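Local coordinates for protein putative Nitroreductase (Anabaena variabilis ATCC 29413, PDB 3EO7) that binds flavin mononucleotide and is probably an oxidoreductase of the nitroreductase family, at residues L74-L84 / Y128-I136. Numbering follows the deposited sequence. Where two conformers were deposited one is given.
Sequences LSRLLFRSYGL and YQCRTHSLI
His133 ties Ser75 to Tyr128 through its two ring nitrogens in a largely apolar interface: its NE2 donates to Ser75 OG at 2.8 Å, nearly in the ring plane, while its ND1 shares a 2.7 Å hydrogen bond with Tyr128 OH. With both nitrogens engaged, the imidazole is fixed in rotation. Ser75 OG is also bonded to Leu51 O, beyond the two segments. Phe79, whose CG lies anti to the backbone N (chi1 -171°), brings its ring edge over one face of His133 in a T-shaped pair, planes at 73°. A G1 beta bulge, with His133 and Ser134 set opposite Gln129, shapes the hairpin between strands 124-129 and 134-139; helix 66-82 packs on this part of the antiparallel sheet of the FMN-binding nitroreductase fold. Leu78 lays CB over the Tyr128 ring, a CH-pi contact 4.3 Å from the centroid, and turns CD1 to Leu135 CD2. Leu74 CD2 meets Leu135 CD1 tip to tip. Near Gly83, Cys130 SG sits obliquely by the Tyr82 ring, 3.6 Å from Tyr82 CD2, and Leu84 CD2 rests against Cys130 CB. One water accepts from Leu84 N and donates to Cys130 O at 2.6 Å, also bonding Tyr128 OH.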
ATOM      1  N   LEU A  74       7.813  19.850  -2.604  1.00 17.02           N
ATOM      2  CA  LEU A  74       6.446  19.339  -2.870  1.00 17.73           C
ATOM      3  C   LEU A  74       6.385  18.606  -4.226  1.00 16.80           C
ATOM      4  O   LEU A  74       5.776  17.543  -4.366  1.00 16.58           O
ATOM      5  CB  LEU A  74       5.411  20.495  -2.871  1.00 16.96           C
ATOM      6  CG  LEU A  74       3.948  20.014  -3.103  1.00 20.59           C
ATOM      7  CD1 LEU A  74       3.506  19.057  -1.983  1.00 20.63           C
ATOM      8  CD2 LEU A  74       2.993  21.239  -3.261  1.00 22.60           C
ATOM      9  N   SER A  75       7.033  19.186  -5.226  1.00 16.26           N
ATOM     10  CA  SER A  75       7.058  18.614  -6.583  1.00 16.73           C
ATOM     11  C   SER A  75       7.692  17.222  -6.562  1.00 15.62           C
ATOM     12  O   SER A  75       7.157  16.245  -7.111  1.00 15.21           O
ATOM     13  CB  SER A  75       7.819  19.556  -7.523  1.00 17.90           C
ATOM     14  OG  SER A  75       7.931  19.014  -8.827  1.00 16.51           O
ATOM     15  N   ARG A  76       8.832  17.123  -5.907  1.00 14.55           N
ATOM     16  CA  ARG A  76       9.537  15.847  -5.791  1.00 19.08           C
ATOM     17  C   ARG A  76       8.788  14.816  -4.957  1.00 17.37           C
ATOM     18  O   ARG A  76       8.746  13.624  -5.320  1.00 16.31           O
ATOM     19  CB  ARG A  76      10.950  16.091  -5.242  1.00 19.55           C
ATOM     20  CG  ARG A  76      11.870  14.872  -5.162  1.00 30.31           C
ATOM     21  CD  ARG A  76      13.230  15.244  -4.535  1.00 33.68           C
ATOM     22  NE  ARG A  76      13.812  16.413  -5.190  1.00 44.33           N
ATOM     23  CZ  ARG A  76      14.603  16.380  -6.262  1.00 52.27           C
ATOM     24  NH1 ARG A  76      14.942  15.217  -6.829  1.00 45.42           N
ATOM     25  NH2 ARG A  76      15.064  17.532  -6.772  1.00 51.55           N
ATOM     26  N   LEU A  77       8.189  15.255  -3.841  1.00 16.19           N
ATOM     27  CA  LEU A  77       7.418  14.370  -2.996  1.00 16.65           C
ATOM     28  C   LEU A  77       6.287  13.728  -3.807  1.00 16.53           C
ATOM     29  O   LEU A  77       6.119  12.505  -3.813  1.00 17.07           O
ATOM     30  CB  LEU A  77       6.871  15.126  -1.766  1.00 16.91           C
ATOM     31  CG  LEU A  77       6.187  14.276  -0.683  1.00 21.04           C
ATOM     32  CD1 LEU A  77       6.227  15.023   0.677  1.00 21.69           C
ATOM     33  CD2 LEU A  77       4.761  13.922  -1.100  1.00 20.19           C
ATOM     34  N   LEU A  78       5.587  14.544  -4.583  1.00 15.64           N
ATOM     35  CA  LEU A  78       4.448  14.035  -5.345  1.00 15.63           C
ATOM     36  C   LEU A  78       4.904  13.158  -6.498  1.00 14.79           C
ATOM     37  O   LEU A  78       4.335  12.081  -6.743  1.00 16.71           O
ATOM     38  CB  LEU A  78       3.560  15.164  -5.803  1.00 16.27           C
ATOM     39  CG  LEU A  78       2.716  15.886  -4.729  1.00 18.72           C
ATOM     40  CD1 LEU A  78       2.139  17.209  -5.272  1.00 18.16           C
ATOM     41  CD2 LEU A  78       1.623  14.927  -4.249  1.00 18.40           C
ATOM     42  N   PHE A  79       5.951  13.593  -7.185  1.00 16.43           N
ATOM     43  CA  PHE A  79       6.431  12.845  -8.355  1.00 16.45           C
ATOM     44  C   PHE A  79       6.967  11.460  -8.007  1.00 17.98           C
ATOM     45  O   PHE A  79       6.720  10.473  -8.716  1.00 16.41           O
ATOM     46  CB  PHE A  79       7.470  13.641  -9.125  1.00 17.45           C
ATOM     47  CG  PHE A  79       7.814  13.003 -10.424  1.00 18.67           C
ATOM     48  CD1 PHE A  79       6.865  12.982 -11.459  1.00 17.23           C
ATOM     49  CD2 PHE A  79       9.019  12.343 -10.593  1.00 27.53           C
ATOM     50  CE1 PHE A  79       7.135  12.348 -12.648  1.00 23.08           C
ATOM     51  CE2 PHE A  79       9.304  11.708 -11.800  1.00 33.25           C
ATOM     52  CZ  PHE A  79       8.354  11.704 -12.818  1.00 22.97           C
ATOM     53  N   ARG A  80       7.722  11.376  -6.917  1.00 16.42           N
ATOM     54  CA  ARG A  80       8.299  10.112  -6.510  1.00 17.31           C
ATOM     55  C   ARG A  80       7.198   9.228  -5.925  1.00 19.64           C
ATOM     56  O   ARG A  80       7.347   8.020  -5.889  1.00 20.78           O
ATOM     57  CB  ARG A  80       9.410  10.322  -5.482  1.00 18.89           C
ATOM     58  CG  ARG A  80      10.666  11.077  -5.983  1.00 22.86           C
ATOM     59  CD  ARG A  80      11.653  10.159  -6.654  1.00 40.31           C
ATOM     60  NE  ARG A  80      12.776  10.908  -7.241  1.00 41.65           N
ATOM     61  CZ  ARG A  80      12.989  11.113  -8.550  1.00 45.85           C
ATOM     62  NH1 ARG A  80      12.186  10.625  -9.496  1.00 44.49           N
ATOM     63  NH2 ARG A  80      14.063  11.808  -8.926  1.00 45.52           N
ATOM     64  N   SER A  81       6.096   9.827  -5.461  1.00 16.93           N
ATOM     65  CA  SER A  81       4.986   9.063  -4.882  1.00 18.41           C
ATOM     66  C   SER A  81       4.049   8.446  -5.936  1.00 18.08           C
ATOM     67  O   SER A  81       3.664   7.287  -5.814  1.00 16.68           O
ATOM     68  CB  SER A  81       4.128   9.919  -3.945  1.00 22.29           C
ATOM     69  OG  SER A  81       4.848  10.266  -2.781  1.00 21.96           O
ATOM     70  N   TYR A  82       3.634   9.243  -6.919  1.00 15.99           N
ATOM     71  CA  TYR A  82       2.589   8.801  -7.853  1.00 17.46           C
ATOM     72  C   TYR A  82       2.738   9.365  -9.252  1.00 16.70           C
ATOM     73  O   TYR A  82       1.780   9.390 -10.030  1.00 17.73           O
ATOM     74  CB  TYR A  82       1.236   9.164  -7.259  1.00 15.86           C
ATOM     75  CG  TYR A  82       0.052   8.318  -7.650  1.00 16.11           C
ATOM     76  CD1 TYR A  82       0.151   6.923  -7.693  1.00 16.58           C
ATOM     77  CD2 TYR A  82      -1.170   8.893  -7.960  1.00 17.21           C
ATOM     78  CE1 TYR A  82      -0.955   6.120  -8.019  1.00 17.73           C
ATOM     79  CE2 TYR A  82      -2.265   8.111  -8.287  1.00 15.38           C
ATOM     80  CZ  TYR A  82      -2.155   6.710  -8.320  1.00 16.27           C
ATOM     81  OH  TYR A  82      -3.256   5.924  -8.640  1.00 17.10           O
ATOM     82  N   GLY A  83       3.964   9.728  -9.601  1.00 16.34           N
ATOM     83  CA  GLY A  83       4.230  10.286 -10.902  1.00 15.77           C
ATOM     84  C   GLY A  83       4.247   9.210 -11.959  1.00 15.21           C
ATOM     85  O   GLY A  83       4.396   8.017 -11.647  1.00 15.40           O
ATOM     86  N   LEU A  84       4.122   9.643 -13.207  1.00 15.38           N
ATOM     87  CA  LEU A  84       4.251   8.725 -14.356  1.00 15.24           C
ATOM     88  C   LEU A  84       5.719   8.399 -14.597  1.00 18.89           C
ATOM     89  O   LEU A  84       6.516   9.318 -14.712  1.00 18.60           O
ATOM     90  CB  LEU A  84       3.611   9.344 -15.578  1.00 15.48           C
ATOM     91  CG  LEU A  84       2.152   9.710 -15.485  1.00 16.57           C
ATOM     92  CD1 LEU A  84       1.692  10.130 -16.926  1.00 20.26           C
ATOM     93  CD2 LEU A  84       1.287   8.579 -14.862  1.00 18.49           C
ATOM     94  N   TYR A 128      -3.967  16.158  -7.562  1.00 16.19           N
ATOM     95  CA  TYR A 128      -2.703  15.864  -8.234  1.00 15.69           C
ATOM     96  C   TYR A 128      -2.958  15.239  -9.625  1.00 16.32           C
ATOM     97  O   TYR A 128      -3.548  14.184  -9.749  1.00 15.47           O
ATOM     98  CB  TYR A 128      -1.790  14.953  -7.375  1.00 15.97           C
ATOM     99  CG  TYR A 128      -0.498  14.645  -8.124  1.00 13.93           C
ATOM    100  CD1 TYR A 128       0.384  15.676  -8.479  1.00 14.42           C
ATOM    101  CD2 TYR A 128      -0.192  13.350  -8.523  1.00 16.21           C
ATOM    102  CE1 TYR A 128       1.525  15.418  -9.247  1.00 15.33           C
ATOM    103  CE2 TYR A 128       0.977  13.066  -9.243  1.00 17.66           C
ATOM    104  CZ  TYR A 128       1.819  14.103  -9.611  1.00 16.27           C
ATOM    105  OH  TYR A 128       2.927  13.783 -10.327  1.00 16.58           O
ATOM    106  N   GLN A 129      -2.476  15.906 -10.649  1.00 15.85           N
ATOM    107  CA  GLN A 129      -2.633  15.465 -12.032  1.00 17.45           C
ATOM    108  C   GLN A 129      -1.353  14.765 -12.492  1.00 15.86           C
ATOM    109  O   GLN A 129      -0.357  15.416 -12.795  1.00 16.18           O
ATOM    110  CB  GLN A 129      -2.895  16.684 -12.899  1.00 18.47           C
ATOM    111  CG  GLN A 129      -4.234  17.314 -12.658  1.00 18.26           C
ATOM    112  CD  GLN A 129      -5.334  16.552 -13.350  1.00 29.39           C
ATOM    113  OE1 GLN A 129      -5.218  16.242 -14.538  1.00 35.68           O
ATOM    114  NE2 GLN A 129      -6.393  16.225 -12.623  1.00 22.24           N
ATOM    115  N   CYS A 130      -1.382  13.444 -12.492  1.00 16.93           N
ATOM    116  CA  CYS A 130      -0.263  12.602 -12.913  1.00 18.33           C
ATOM    117  C   CYS A 130       0.171  12.921 -14.336  1.00 18.16           C
ATOM    118  O   CYS A 130       1.358  12.940 -14.630  1.00 18.54           O
ATOM    119  CB  CYS A 130      -0.659  11.111 -12.834  1.00 18.46           C
ATOM    120  SG  CYS A 130      -1.029  10.493 -11.180  1.00 23.19           S
ATOM    121  N   ARG A 131      -0.786  13.214 -15.212  1.00 18.98           N
ATOM    122  CA  ARG A 131      -0.472  13.417 -16.634  1.00 19.92           C
ATOM    123  C   ARG A 131       0.437  14.588 -16.940  1.00 20.25           C
ATOM    124  O   ARG A 131       1.224  14.542 -17.875  1.00 22.61           O
ATOM    125  CB  ARG A 131      -1.755  13.561 -17.457  1.00 21.63           C
ATOM    126  CG  ARG A 131      -2.463  12.251 -17.669  1.00 26.15           C
ATOM    127  CD  ARG A 131      -3.818  12.536 -18.286  1.00 33.14           C
ATOM    128  NE  ARG A 131      -4.589  13.302 -17.314  1.00 40.90           N
ATOM    129  CZ  ARG A 131      -5.796  13.808 -17.511  1.00 39.90           C
ATOM    130  NH1 ARG A 131      -6.426  13.599 -18.664  1.00 42.43           N
ATOM    131  NH2 ARG A 131      -6.371  14.502 -16.525  1.00 29.83           N
ATOM    132  N   THR A 132       0.314  15.649 -16.164  1.00 17.66           N
ATOM    133  CA  THR A 132       1.046  16.865 -16.399  1.00 17.84           C
ATOM    134  C   THR A 132       1.970  17.231 -15.231  1.00 17.61           C
ATOM    135  O   THR A 132       2.685  18.235 -15.288  1.00 21.13           O
ATOM    136  CB  THR A 132       0.031  18.000 -16.633  1.00 19.92           C
ATOM    137  OG1 THR A 132      -0.871  18.064 -15.521  1.00 20.75           O
ATOM    138  CG2 THR A 132      -0.745  17.716 -17.938  1.00 18.70           C
ATOM    139  N   HIS A 133       1.965  16.411 -14.179  1.00 18.99           N
ATOM    140  CA  HIS A 133       2.722  16.729 -12.959  1.00 18.61           C
ATOM    141  C   HIS A 133       2.365  18.163 -12.510  1.00 17.14           C
ATOM    142  O   HIS A 133       3.209  19.084 -12.425  1.00 17.07           O
ATOM    143  CB  HIS A 133       4.235  16.532 -13.084  1.00 17.88           C
ATOM    144  CG  HIS A 133       4.945  16.667 -11.775  1.00 17.46           C
ATOM    145  ND1 HIS A 133       4.548  15.969 -10.651  1.00 16.95           N
ATOM    146  CD2 HIS A 133       6.006  17.417 -11.400  1.00 17.45           C
ATOM    147  CE1 HIS A 133       5.333  16.291  -9.641  1.00 16.98           C
ATOM    148  NE2 HIS A 133       6.220  17.181 -10.060  1.00 15.30           N
ATOM    149  N   SER A 134       1.073  18.338 -12.263  0.50 17.05           N
ATOM    150  CA  SER A 134       0.518  19.596 -11.813  0.50 17.54           C
ATOM    151  C   SER A 134      -0.511  19.352 -10.724  0.50 16.38           C
ATOM    152  O   SER A 134      -0.923  18.222 -10.504  0.50 16.25           O
ATOM    153  CB  SER A 134      -0.162  20.331 -12.969  0.50 17.61           C
ATOM    154  OG  SER A 134      -1.185  19.554 -13.591  0.50 11.80           O
ATOM    155  N   LEU A 135      -0.884  20.434 -10.046  1.00 16.54           N
ATOM    156  CA  LEU A 135      -1.948  20.449  -9.069  1.00 19.04           C
ATOM    157  C   LEU A 135      -3.048  21.347  -9.630  1.00 19.52           C
ATOM    158  O   LEU A 135      -2.755  22.437 -10.165  1.00 25.56           O
ATOM    159  CB  LEU A 135      -1.477  21.032  -7.736  1.00 19.54           C
ATOM    160  CG  LEU A 135      -0.554  20.161  -6.909  1.00 19.97           C
ATOM    161  CD1 LEU A 135      -0.023  21.047  -5.754  1.00 22.47           C
ATOM    162  CD2 LEU A 135      -1.244  18.916  -6.383  1.00 17.92           C
ATOM    163  N   ILE A 136      -4.293  20.897  -9.571  0.50 18.95           N
ATOM    164  CA  ILE A 136      -5.410  21.750  -9.949  0.50 18.05           C
ATOM    165  C   ILE A 136      -6.067  22.185  -8.655  0.50 16.98           C
ATOM    166  O   ILE A 136      -6.554  21.352  -7.883  0.50 17.28           O
ATOM    167  CB  ILE A 136      -6.420  21.073 -10.854  0.50 19.39           C
ATOM    168  CG1 ILE A 136      -5.737  20.666 -12.168  0.50 26.90           C
ATOM    169  CG2 ILE A 136      -7.616  22.027 -11.107  0.50 20.18           C
ATOM    170  CD1 ILE A 136      -6.556  19.743 -13.025  0.50 26.17           C
TER
HETATM  171  O   HOH W   1       3.415  12.598 -13.065  1.00 20.54           O